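Local coordinates for phage tail sheath protein (Desulfitobacterium hafniense, PDB 3HXL) that probably builds the contractile sheath around the tail tube of a phage or phage-like particle, as other members of the myoviral tail sheath family do, at residues 301-313 / 322-334. Numbering follows the deposited sequence.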
ATOM      1  N   ALA A 301     -22.175 -19.422 -14.906  1.00 27.94           N
ATOM      2  CA  ALA A 301     -23.026 -19.451 -13.721  1.00 23.79           C
ATOM      3  C   ALA A 301     -22.232 -19.138 -12.457  1.00 25.10           C
ATOM      4  O   ALA A 301     -22.707 -18.431 -11.566  1.00 22.56           O
ATOM      5  CB  ALA A 301     -23.700 -20.820 -13.586  1.00 22.63           C
ATOM      6  N   GLN A 302     -21.024 -19.676 -12.369  1.00 20.98           N
ATOM      7  CA  GLN A 302     -20.194 -19.435 -11.198  1.00 20.15           C
ATOM      8  C   GLN A 302     -19.768 -17.975 -11.099  1.00 19.01           C
ATOM      9  O   GLN A 302     -19.659 -17.431 -10.006  1.00 19.92           O
ATOM     10  CB  GLN A 302     -18.954 -20.316 -11.240  1.00 17.32           C
ATOM     11  CG  GLN A 302     -19.254 -21.793 -11.222  1.00 26.63           C
ATOM     12  CD  GLN A 302     -17.990 -22.613 -11.258  1.00 24.75           C
ATOM     13  OE1 GLN A 302     -17.152 -22.432 -12.139  1.00 24.67           O
ATOM     14  NE2 GLN A 302     -17.842 -23.519 -10.299  1.00 34.06           N
ATOM     15  N   ILE A 303     -19.515 -17.344 -12.241  1.00 21.23           N
ATOM     16  CA  ILE A 303     -19.110 -15.941 -12.241  1.00 14.89           C
ATOM     17  C   ILE A 303     -20.261 -15.071 -11.742  1.00 18.35           C
ATOM     18  O   ILE A 303     -20.072 -14.193 -10.900  1.00 19.58           O
ATOM     19  CB  ILE A 303     -18.690 -15.485 -13.659  1.00 24.11           C
ATOM     20  CG1 ILE A 303     -17.418 -16.227 -14.080  1.00 19.83           C
ATOM     21  CG2 ILE A 303     -18.474 -13.973 -13.680  1.00 18.43           C
ATOM     22  CD1 ILE A 303     -16.979 -15.956 -15.504  1.00 20.99           C
ATOM     23  N   ILE A 304     -21.457 -15.327 -12.262  1.00 20.06           N
ATOM     24  CA  ILE A 304     -22.642 -14.581 -11.868  1.00 17.68           C
ATOM     25  C   ILE A 304     -22.898 -14.722 -10.376  1.00 13.48           C
ATOM     26  O   ILE A 304     -23.190 -13.744  -9.688  1.00 17.93           O
ATOM     27  CB  ILE A 304     -23.877 -15.064 -12.661  1.00 24.65           C
ATOM     28  CG1 ILE A 304     -23.697 -14.691 -14.133  1.00 22.99           C
ATOM     29  CG2 ILE A 304     -25.158 -14.464 -12.077  1.00 21.47           C
ATOM     30  CD1 ILE A 304     -24.798 -15.184 -15.055  1.00 29.52           C
ATOM     31  N   ALA A 305     -22.777 -15.942  -9.870  1.00 19.88           N
ATOM     32  CA  ALA A 305     -22.993 -16.187  -8.451  1.00 20.97           C
ATOM     33  C   ALA A 305     -21.957 -15.430  -7.626  1.00 22.94           C
ATOM     34  O   ALA A 305     -22.275 -14.863  -6.582  1.00 19.40           O
ATOM     35  CB  ALA A 305     -22.900 -17.680  -8.161  1.00 23.24           C
ATOM     36  N   ALA A 306     -20.717 -15.424  -8.106  1.00 19.85           N
ATOM     37  CA  ALA A 306     -19.624 -14.752  -7.411  1.00 21.64           C
ATOM     38  C   ALA A 306     -19.825 -13.241  -7.371  1.00 18.02           C
ATOM     39  O   ALA A 306     -19.578 -12.605  -6.348  1.00 16.61           O
ATOM     40  CB  ALA A 306     -18.300 -15.090  -8.089  1.00 19.82           C
ATOM     41  N   LEU A 307     -20.254 -12.669  -8.492  1.00 17.06           N
ATOM     42  CA  LEU A 307     -20.496 -11.234  -8.563  1.00 17.89           C
ATOM     43  C   LEU A 307     -21.639 -10.895  -7.616  1.00 21.32           C
ATOM     44  O   LEU A 307     -21.570  -9.937  -6.844  1.00 17.80           O
ATOM     45  CB  LEU A 307     -20.867 -10.823  -9.992  1.00 19.82           C
ATOM     46  CG  LEU A 307     -19.772 -10.939 -11.058  1.00 21.03           C
ATOM     47  CD1 LEU A 307     -20.350 -10.610 -12.430  1.00 17.32           C
ATOM     48  CD2 LEU A 307     -18.624  -9.985 -10.722  1.00 19.57           C
ATOM     49  N   GLN A 308     -22.696 -11.695  -7.677  1.00 20.15           N
ATOM     50  CA  GLN A 308     -23.853 -11.484  -6.820  1.00 22.41           C
ATOM     51  C   GLN A 308     -23.433 -11.562  -5.354  1.00 16.42           C
ATOM     52  O   GLN A 308     -24.057 -10.955  -4.486  1.00 16.17           O
ATOM     53  CB  GLN A 308     -24.920 -12.541  -7.110  1.00 22.64           C
ATOM     54  CG  GLN A 308     -26.190 -12.367  -6.304  1.00 43.46           C
ATOM     55  CD  GLN A 308     -27.209 -13.436  -6.616  1.00 54.04           C
ATOM     56  OE1 GLN A 308     -27.595 -13.622  -7.772  1.00 53.22           O
ATOM     57  NE2 GLN A 308     -27.653 -14.150  -5.587  1.00 56.63           N
ATOM     58  N   ALA A 309     -22.370 -12.312  -5.090  1.00 16.49           N
ATOM     59  CA  ALA A 309     -21.864 -12.476  -3.732  1.00 16.81           C
ATOM     60  C   ALA A 309     -20.903 -11.346  -3.327  1.00 23.46           C
ATOM     61  O   ALA A 309     -20.450 -11.292  -2.186  1.00 17.25           O
ATOM     62  CB  ALA A 309     -21.168 -13.831  -3.597  1.00 17.09           C
ATOM     63  N   GLY A 310     -20.597 -10.451  -4.269  1.00 22.84           N
ATOM     64  CA  GLY A 310     -19.718  -9.327  -3.980  1.00 20.02           C
ATOM     65  C   GLY A 310     -18.238  -9.635  -4.118  1.00 21.52           C
ATOM     66  O   GLY A 310     -17.402  -9.025  -3.452  1.00 18.23           O
ATOM     67  N   GLU A 311     -17.910 -10.572  -5.000  1.00 13.50           N
ATOM     68  CA  GLU A 311     -16.534 -10.973  -5.205  1.00 15.22           C
ATOM     69  C   GLU A 311     -15.813 -10.325  -6.385  1.00 18.12           C
ATOM     70  O   GLU A 311     -16.374 -10.163  -7.471  1.00 16.06           O
ATOM     71  CB  GLU A 311     -16.474 -12.491  -5.336  1.00 19.02           C
ATOM     72  CG  GLU A 311     -17.109 -13.198  -4.151  1.00 22.54           C
ATOM     73  CD  GLU A 311     -16.727 -14.656  -4.074  1.00 24.67           C
ATOM     74  OE1 GLU A 311     -17.463 -15.499  -4.640  1.00 19.89           O
ATOM     75  OE2 GLU A 311     -15.683 -14.951  -3.454  1.00 21.64           O
ATOM     76  N   PHE A 312     -14.555  -9.962  -6.138  1.00 15.28           N
ATOM     77  CA  PHE A 312     -13.677  -9.358  -7.137  1.00 15.25           C
ATOM     78  C   PHE A 312     -12.941 -10.570  -7.733  1.00 17.78           C
ATOM     79  O   PHE A 312     -12.223 -11.275  -7.023  1.00 16.43           O
ATOM     80  CB  PHE A 312     -12.704  -8.393  -6.435  1.00 15.69           C
ATOM     81  CG  PHE A 312     -11.843  -7.582  -7.376  1.00 13.74           C
ATOM     82  CD1 PHE A 312     -10.804  -8.182  -8.084  1.00 20.38           C
ATOM     83  CD2 PHE A 312     -12.079  -6.219  -7.557  1.00 16.25           C
ATOM     84  CE1 PHE A 312     -10.011  -7.436  -8.963  1.00 19.03           C
ATOM     85  CE2 PHE A 312     -11.294  -5.464  -8.431  1.00 12.03           C
ATOM     86  CZ  PHE A 312     -10.260  -6.074  -9.133  1.00 16.28           C
ATOM     87  N   LEU A 313     -13.136 -10.820  -9.025  1.00 12.53           N
ATOM     88  CA  LEU A 313     -12.514 -11.968  -9.667  1.00 15.81           C
ATOM     89  C   LEU A 313     -12.003 -11.687 -11.076  1.00 14.82           C
ATOM     90  O   LEU A 313     -12.464 -10.761 -11.746  1.00 15.74           O
ATOM     91  CB  LEU A 313     -13.520 -13.120  -9.725  1.00 17.26           C
ATOM     92  CG  LEU A 313     -14.758 -12.818 -10.575  1.00 22.66           C
ATOM     93  CD1 LEU A 313     -14.616 -13.477 -11.948  1.00 23.78           C
ATOM     94  CD2 LEU A 313     -15.996 -13.346  -9.875  1.00 29.71           C
ATOM     95  N   LEU A 322      -8.643 -10.650 -17.159  1.00 14.17           N
ATOM     96  CA  LEU A 322      -9.386  -9.411 -16.997  1.00 13.79           C
ATOM     97  C   LEU A 322     -10.202  -9.351 -15.717  1.00 18.40           C
ATOM     98  O   LEU A 322     -10.716 -10.365 -15.250  1.00 15.38           O
ATOM     99  CB  LEU A 322     -10.314  -9.201 -18.189  1.00 19.74           C
ATOM    100  CG  LEU A 322      -9.714  -8.592 -19.465  1.00 31.35           C
ATOM    101  CD1 LEU A 322      -8.337  -9.141 -19.746  1.00 38.14           C
ATOM    102  CD2 LEU A 322     -10.662  -8.854 -20.620  1.00 20.26           C
ATOM    103  N   VAL A 323     -10.295  -8.157 -15.145  1.00 17.36           N
ATOM    104  CA  VAL A 323     -11.100  -7.960 -13.950  1.00 21.08           C
ATOM    105  C   VAL A 323     -12.527  -8.069 -14.471  1.00 18.33           C
ATOM    106  O   VAL A 323     -12.925  -7.312 -15.360  1.00 18.57           O
ATOM    107  CB  VAL A 323     -10.880  -6.554 -13.341  1.00 13.30           C
ATOM    108  CG1 VAL A 323     -11.892  -6.300 -12.229  1.00 16.53           C
ATOM    109  CG2 VAL A 323      -9.461  -6.453 -12.782  1.00 13.01           C
ATOM    110  N   GLU A 324     -13.290  -9.016 -13.934  1.00 14.94           N
ATOM    111  CA  GLU A 324     -14.671  -9.210 -14.377  1.00 19.86           C
ATOM    112  C   GLU A 324     -15.471  -7.947 -14.102  1.00 19.38           C
ATOM    113  O   GLU A 324     -16.079  -7.370 -15.007  1.00 16.46           O
ATOM    114  CB  GLU A 324     -15.299 -10.406 -13.647  1.00 20.54           C
ATOM    115  CG  GLU A 324     -16.742 -10.734 -14.051  1.00 17.20           C
ATOM    116  CD  GLU A 324     -16.892 -11.141 -15.516  1.00 22.78           C
ATOM    117  OE1 GLU A 324     -16.001 -11.836 -16.047  1.00 21.11           O
ATOM    118  OE2 GLU A 324     -17.917 -10.779 -16.131  1.00 27.89           O
ATOM    119  N   GLN A 325     -15.469  -7.536 -12.838  1.00 13.74           N
ATOM    120  CA  GLN A 325     -16.155  -6.324 -12.400  1.00 15.52           C
ATOM    121  C   GLN A 325     -15.373  -5.743 -11.237  1.00 14.74           C
ATOM    122  O   GLN A 325     -14.980  -6.463 -10.321  1.00 11.66           O
ATOM    123  CB  GLN A 325     -17.598  -6.621 -11.972  1.00 17.54           C
ATOM    124  CG  GLN A 325     -18.547  -6.796 -13.147  1.00 21.97           C
ATOM    125  CD  GLN A 325     -20.005  -6.736 -12.742  1.00 21.36           C
ATOM    126  OE1 GLN A 325     -20.363  -6.094 -11.755  1.00 21.00           O
ATOM    127  NE2 GLN A 325     -20.861  -7.384 -13.518  1.00 23.02           N
ATOM    128  N   ASP A 326     -15.128  -4.435 -11.302  1.00 17.62           N
ATOM    129  CA  ASP A 326     -14.372  -3.714 -10.282  1.00 16.44           C
ATOM    130  C   ASP A 326     -15.341  -3.385  -9.148  1.00 14.82           C
ATOM    131  O   ASP A 326     -15.834  -2.261  -9.043  1.00 12.94           O
ATOM    132  CB  ASP A 326     -13.789  -2.437 -10.911  1.00 17.33           C
ATOM    133  CG  ASP A 326     -12.906  -1.644  -9.960  1.00 20.04           C
ATOM    134  OD1 ASP A 326     -12.551  -2.164  -8.877  1.00 15.57           O
ATOM    135  OD2 ASP A 326     -12.563  -0.492 -10.313  1.00 16.47           O
ATOM    136  N   ILE A 327     -15.616  -4.377  -8.307  1.00 14.14           N
ATOM    137  CA  ILE A 327     -16.552  -4.195  -7.205  1.00 12.27           C
ATOM    138  C   ILE A 327     -15.986  -4.577  -5.849  1.00 16.03           C
ATOM    139  O   ILE A 327     -14.996  -5.314  -5.756  1.00 13.06           O
ATOM    140  CB  ILE A 327     -17.833  -5.036  -7.416  1.00 15.44           C
ATOM    141  CG1 ILE A 327     -17.462  -6.521  -7.542  1.00 19.32           C
ATOM    142  CG2 ILE A 327     -18.576  -4.558  -8.643  1.00 18.60           C
ATOM    143  CD1 ILE A 327     -18.668  -7.463  -7.529  1.00 17.57           C
ATOM    144  N   ASN A 328     -16.617  -4.051  -4.800  1.00 11.53           N
ATOM    145  CA  ASN A 328     -16.218  -4.358  -3.432  1.00 14.64           C
ATOM    146  C   ASN A 328     -17.240  -5.364  -2.882  1.00 17.50           C
ATOM    147  O   ASN A 328     -18.139  -5.792  -3.605  1.00 16.36           O
ATOM    148  CB  ASN A 328     -16.148  -3.079  -2.577  1.00  9.75           C
ATOM    149  CG  ASN A 328     -17.430  -2.271  -2.610  1.00 14.48           C
ATOM    150  OD1 ASN A 328     -18.492  -2.735  -2.177  1.00 18.12           O
ATOM    151  ND2 ASN A 328     -17.336  -1.044  -3.108  1.00 13.19           N
ATOM    152  N   THR A 329     -17.102  -5.742  -1.615  1.00 15.17           N
ATOM    153  CA  THR A 329     -17.986  -6.744  -1.020  1.00 15.36           C
ATOM    154  C   THR A 329     -19.400  -6.338  -0.633  1.00 19.91           C
ATOM    155  O   THR A 329     -20.181  -7.189  -0.198  1.00 19.72           O
ATOM    156  CB  THR A 329     -17.360  -7.350   0.233  1.00  9.26           C
ATOM    157  OG1 THR A 329     -17.191  -6.329   1.215  1.00 16.54           O
ATOM    158  CG2 THR A 329     -16.014  -7.963  -0.085  1.00 11.03           C
ATOM    159  N   LEU A 330     -19.745  -5.064  -0.758  1.00 14.05           N
ATOM    160  CA  LEU A 330     -21.089  -4.642  -0.375  1.00 12.76           C
ATOM    161  C   LEU A 330     -22.186  -5.297  -1.206  1.00 16.10           C
ATOM    162  O   LEU A 330     -22.245  -5.110  -2.425  1.00 16.79           O
ATOM    163  CB  LEU A 330     -21.231  -3.122  -0.477  1.00 13.68           C
ATOM    164  CG  LEU A 330     -22.626  -2.606  -0.109  1.00 17.00           C
ATOM    165  CD1 LEU A 330     -22.890  -2.840   1.388  1.00 13.70           C
ATOM    166  CD2 LEU A 330     -22.706  -1.117  -0.418  1.00 16.01           C
ATOM    167  N   THR A 331     -23.052  -6.065  -0.544  1.00 14.77           N
ATOM    168  CA  THR A 331     -24.167  -6.724  -1.224  1.00 16.00           C
ATOM    169  C   THR A 331     -25.517  -6.428  -0.573  1.00 17.86           C
ATOM    170  O   THR A 331     -26.550  -6.560  -1.222  1.00 20.66           O
ATOM    171  CB  THR A 331     -24.012  -8.269  -1.282  1.00 19.12           C
ATOM    172  OG1 THR A 331     -23.919  -8.794   0.047  1.00 24.41           O
ATOM    173  CG2 THR A 331     -22.776  -8.655  -2.074  1.00 21.06           C
ATOM    174  N   SER A 332     -25.516  -6.038   0.702  1.00 19.75           N
ATOM    175  CA  SER A 332     -26.763  -5.725   1.398  1.00 21.80           C
ATOM    176  C   SER A 332     -27.125  -4.272   1.122  1.00 20.84           C
ATOM    177  O   SER A 332     -26.883  -3.395   1.943  1.00 22.02           O
ATOM    178  CB  SER A 332     -26.609  -5.935   2.908  1.00 20.04           C
ATOM    179  OG  SER A 332     -26.229  -7.265   3.195  1.00 20.76           O
ATOM    180  N   PHE A 333     -27.713  -4.020  -0.038  1.00 24.20           N
ATOM    181  CA  PHE A 333     -28.071  -2.666  -0.410  1.00 23.19           C
ATOM    182  C   PHE A 333     -29.335  -2.175   0.278  1.00 28.36           C
ATOM    183  O   PHE A 333     -30.255  -2.951   0.557  1.00 19.80           O
ATOM    184  CB  PHE A 333     -28.221  -2.579  -1.928  1.00 25.97           C
ATOM    185  CG  PHE A 333     -27.040  -3.129  -2.681  1.00 23.51           C
ATOM    186  CD1 PHE A 333     -25.764  -2.616  -2.472  1.00 18.29           C
ATOM    187  CD2 PHE A 333     -27.204  -4.171  -3.590  1.00 19.25           C
ATOM    188  CE1 PHE A 333     -24.665  -3.132  -3.158  1.00 23.45           C
ATOM    189  CE2 PHE A 333     -26.113  -4.694  -4.282  1.00 21.03           C
ATOM    190  CZ  PHE A 333     -24.843  -4.176  -4.067  1.00 16.11           C
ATOM    191  N   THR A 334     -29.361  -0.880   0.568  1.00 23.16           N
ATOM    192  CA  THR A 334     -30.510  -0.264   1.208  1.00 24.26           C
ATOM    193  C   THR A 334     -30.886   0.985   0.433  1.00 22.97           C
ATOM    194  O   THR A 334     -30.230   1.341  -0.546  1.00 23.63           O
ATOM    195  CB  THR A 334     -30.207   0.132   2.666  1.00 26.91           C
ATOM    196  OG1 THR A 334     -29.198   1.148   2.686  1.00 28.41           O
ATOM    197  CG2 THR A 334     -29.718  -1.080   3.455  1.00 27.75           C
TER
HETATM  198  O   HOH W   1     -14.923  -7.334  -3.798  1.00 13.53           O
HETATM  199  O   HOH W   2     -15.454  -9.171 -10.025  1.00 14.26           O
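Phe312, Glu324 and Ile327 carry the contact between helix 300-308 with its connection to the hairpin and the irregular chain that leaves the beta hairpin formed by strands 314-317 and 320-323, in the subtilisin-like domain of the sheath protein. With CG anti to the backbone N (chi1 -173°), the Phe312 ring reaches the departing chain. Phe312 CZ meets Val323 CG1 at 3.5 Å, while the CD2 and CE2 edge of the ring faces two oxygens near its plane, Ile327 O and Asp326 OD1. The Asp326 carboxylate stands almost perpendicular to the ring, and beyond the contact it is held by a salt bridge to Arg348 and hydrogen bonds to Leu283 and Asn344. Next to the hairpin, Glu324 N donates to Leu313 O at 2.9 Å, nearly straight at 171°. Glu324 CB lies alongside Leu313 CD1, and the bent chain brings Glu324 CG close to Leu307 CD2. Ile303 CG2 packs on both CG and the carboxylate carbon of Glu324, 3.7 Å from each; Glu324 OE1 is hydrogen-bonded to Thr315 OG1, beyond the contact. Leu307 also crosses Gln325 at about a right angle, Leu307 CD1 coming 3.4 Å from Gln325 NE2. In Ile327, chi1 of 59° places CG1 between the backbone N and the carbonyl carbon, and the extended chi2 carries Ile327 CD1 on to Glu311 O (3.5 Å), near Leu307 CD2. The helix itself closes in a Schellman motif at Gly310, whose positive phi turns the chain toward Thr329; Thr331 CG2 packs on the peptide there, 3.5 Å from Ala309 C. Two waters bridge the backbones: one joins Glu311 O, Leu313 N and Gln325 O, and the other donates to both Gly310 O and Ile327 O. Gly310 O also receives a CA-H...O contact from Thr329 CA at 3.4 Å.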